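Local coordinates for protein 3-phytase (Klebsiella pneumoniae, PDB 2WNH) that probably releases phosphate from phytate (inositol hexakisphosphate) by hydrolysing its phosphomonoesters, and perhaps acts on sugar phosphates, at residues R325-D328 with E333-L336. The protein carries 3 engineered substitutions. Numbering follows the deposited sequence.
Sequences RWRD and ERYL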
loop_
_atom_site.group_PDB
_atom_site.type_symbol
_atom_site.label_atom_id
_atom_site.label_comp_id
_atom_site.label_asym_id
_atom_site.label_seq_id
_atom_site.Cartn_x
_atom_site.Cartn_y
_atom_site.Cartn_z
ATOM N N ARG B 325 -25.556 7.106 17.968
ATOM C CA ARG B 325 -26.032 8.471 18.252
ATOM C C ARG B 325 -25.555 9.418 17.166
ATOM O O ARG B 325 -24.357 9.528 16.919
ATOM C CB ARG B 325 -25.531 8.975 19.614
ATOM C CG ARG B 325 -26.233 10.279 20.030
ATOM C CD ARG B 325 -25.778 10.738 21.386
ATOM N NE ARG B 325 -24.496 11.435 21.371
ATOM C CZ ARG B 325 -23.396 11.012 21.990
ATOM N NH1 ARG B 325 -23.386 9.852 22.651
ATOM N NH2 ARG B 325 -22.289 11.745 21.935
ATOM N N TRP B 326 -26.525 10.076 16.526
ATOM C CA TRP B 326 -26.315 11.044 15.467
ATOM C C TRP B 326 -26.762 12.423 15.912
ATOM O O TRP B 326 -27.609 12.567 16.781
ATOM C CB TRP B 326 -27.122 10.664 14.234
ATOM C CG TRP B 326 -26.578 9.457 13.499
ATOM C CD1 TRP B 326 -26.811 8.123 13.788
ATOM C CD2 TRP B 326 -25.714 9.468 12.351
ATOM N NE1 TRP B 326 -26.151 7.326 12.889
ATOM C CE2 TRP B 326 -25.470 8.115 11.996
ATOM C CE3 TRP B 326 -25.120 10.488 11.591
ATOM C CZ2 TRP B 326 -24.649 7.754 10.908
ATOM C CZ3 TRP B 326 -24.302 10.129 10.498
ATOM C CH2 TRP B 326 -24.086 8.769 10.166
ATOM N N ARG B 327 -26.194 13.437 15.283
ATOM C CA ARG B 327 -26.547 14.818 15.599
ATOM C C ARG B 327 -26.849 15.536 14.302
ATOM O O ARG B 327 -26.127 15.391 13.298
ATOM C CB ARG B 327 -25.388 15.488 16.326
ATOM C CG ARG B 327 -25.640 16.913 16.688
ATOM C CD ARG B 327 -24.842 17.247 17.925
ATOM N NE ARG B 327 -23.398 17.179 17.671
ATOM C CZ ARG B 327 -22.481 17.456 18.590
ATOM N NH1 ARG B 327 -22.861 17.816 19.812
ATOM N NH2 ARG B 327 -21.185 17.373 18.290
ATOM N N ASP B 328 -27.946 16.300 14.326
ATOM C CA ASP B 328 -28.263 17.245 13.283
ATOM C C ASP B 328 -27.332 18.468 13.437
ATOM O O ASP B 328 -27.497 19.241 14.375
ATOM C CB ASP B 328 -29.737 17.658 13.439
ATOM C CG ASP B 328 -30.195 18.665 12.384
ATOM O OD1 ASP B 328 -29.402 19.053 11.501
ATOM O OD2 ASP B 328 -31.370 19.068 12.446
ATOM N N GLU B 333 -29.498 18.911 17.593
ATOM C CA GLU B 333 -30.490 17.926 18.065
ATOM C C GLU B 333 -30.016 16.480 17.839
ATOM O O GLU B 333 -29.533 16.167 16.749
ATOM C CB GLU B 333 -31.834 18.124 17.347
ATOM C CG GLU B 333 -33.046 17.495 18.050
ATOM C CD GLU B 333 -33.368 18.115 19.419
ATOM O OE1 GLU B 333 -33.315 19.363 19.565
ATOM O OE2 GLU B 333 -33.685 17.342 20.351
ATOM N N ARG B 334 -30.202 15.615 18.845
ATOM C CA ARG B 334 -29.684 14.253 18.793
ATOM C C ARG B 334 -30.754 13.212 18.453
ATOM O O ARG B 334 -31.946 13.358 18.799
ATOM C CB ARG B 334 -28.976 13.904 20.093
ATOM C CG ARG B 334 -27.647 14.638 20.210
ATOM C CD ARG B 334 -27.095 14.572 21.592
ATOM N NE ARG B 334 -25.650 14.790 21.560
ATOM C CZ ARG B 334 -24.948 15.352 22.548
ATOM N NH1 ARG B 334 -25.565 15.808 23.641
ATOM N NH2 ARG B 334 -23.627 15.478 22.433
ATOM N N TYR B 335 -30.295 12.180 17.742
ATOM C CA TYR B 335 -31.115 11.095 17.229
ATOM C C TYR B 335 -30.414 9.773 17.486
ATOM O O TYR B 335 -29.215 9.739 17.664
ATOM C CB TYR B 335 -31.303 11.254 15.724
ATOM C CG TYR B 335 -32.210 12.396 15.366
ATOM C CD1 TYR B 335 -31.733 13.717 15.376
ATOM C CD2 TYR B 335 -33.556 12.168 15.018
ATOM C CE1 TYR B 335 -32.568 14.792 15.041
ATOM C CE2 TYR B 335 -34.393 13.234 14.687
ATOM C CZ TYR B 335 -33.893 14.532 14.708
ATOM O OH TYR B 335 -34.706 15.595 14.390
ATOM N N LEU B 336 -31.184 8.695 17.488
ATOM C CA LEU B 336 -30.651 7.357 17.631
ATOM C C LEU B 336 -30.999 6.550 16.382
ATOM O O LEU B 336 -32.091 6.689 15.838
ATOM C CB LEU B 336 -31.245 6.710 18.885
ATOM C CG LEU B 336 -30.669 5.368 19.314
ATOM C CD1 LEU B 336 -29.241 5.545 19.814
ATOM C CD2 LEU B 336 -31.553 4.717 20.384
HETATM O O HOH W 1 -33.283 17.993 14.242
#
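Trp326 and Tyr335 exchange a pair of backbone hydrogen bonds, N to O in both directions: Trp326 N to Tyr335 O is 2.9 Å, and Tyr335 N returns the same length to Trp326 O. They form the hydrogen-bonded pair of an antiparallel hairpin, and Asp328 N to Glu333 O (2.9 Å) adds a third backbone bond. In the non-hydrogen-bonded pair Arg327-Arg334 between them, the alpha C-H groups approach the same carbonyls, with Arg334 CA 3.3 Å from Trp326 O.

One face of the hairpin carries three arginines. Arg334, extended from CG to NE, brings its guanidinium alongside that of Arg327, the two planes only 11° apart and Arg327 NH1 3.6 Å from Arg334 NH2. Arg325 crosses Arg334 obliquely, its guanidinium plane 84° from that of Arg334, with Arg325 NE 3.6 Å from Arg334 NE. Glu17 OE2 of strand 14-24 forms salt bridges with both NE atoms, and Arg325 NH1 also bonds to Val274 O. Arg327 NH2 turns to Gln15 and to Asp13 of a neighbouring subunit.

The other face is aromatic, with Trp326 on Leu16 and Leu378, and the Tyr335 ring edge-to-face with Trp14. Toward the turn, a water lying in the plane of the Tyr335 ring joins Tyr335 OH to Asp328 OD2 (2.8 Å to each), while Asp328 OD1 accepts from Lys330 N. Strand 320-328 also pairs with strand 14-24, which places the hairpin in the main mixed sheet of the histidine phosphatase fold. Its clustered positive charge is probably tolerable because carboxylates of strand 14-24 and of a second subunit offset it, tying sheet and assembly together.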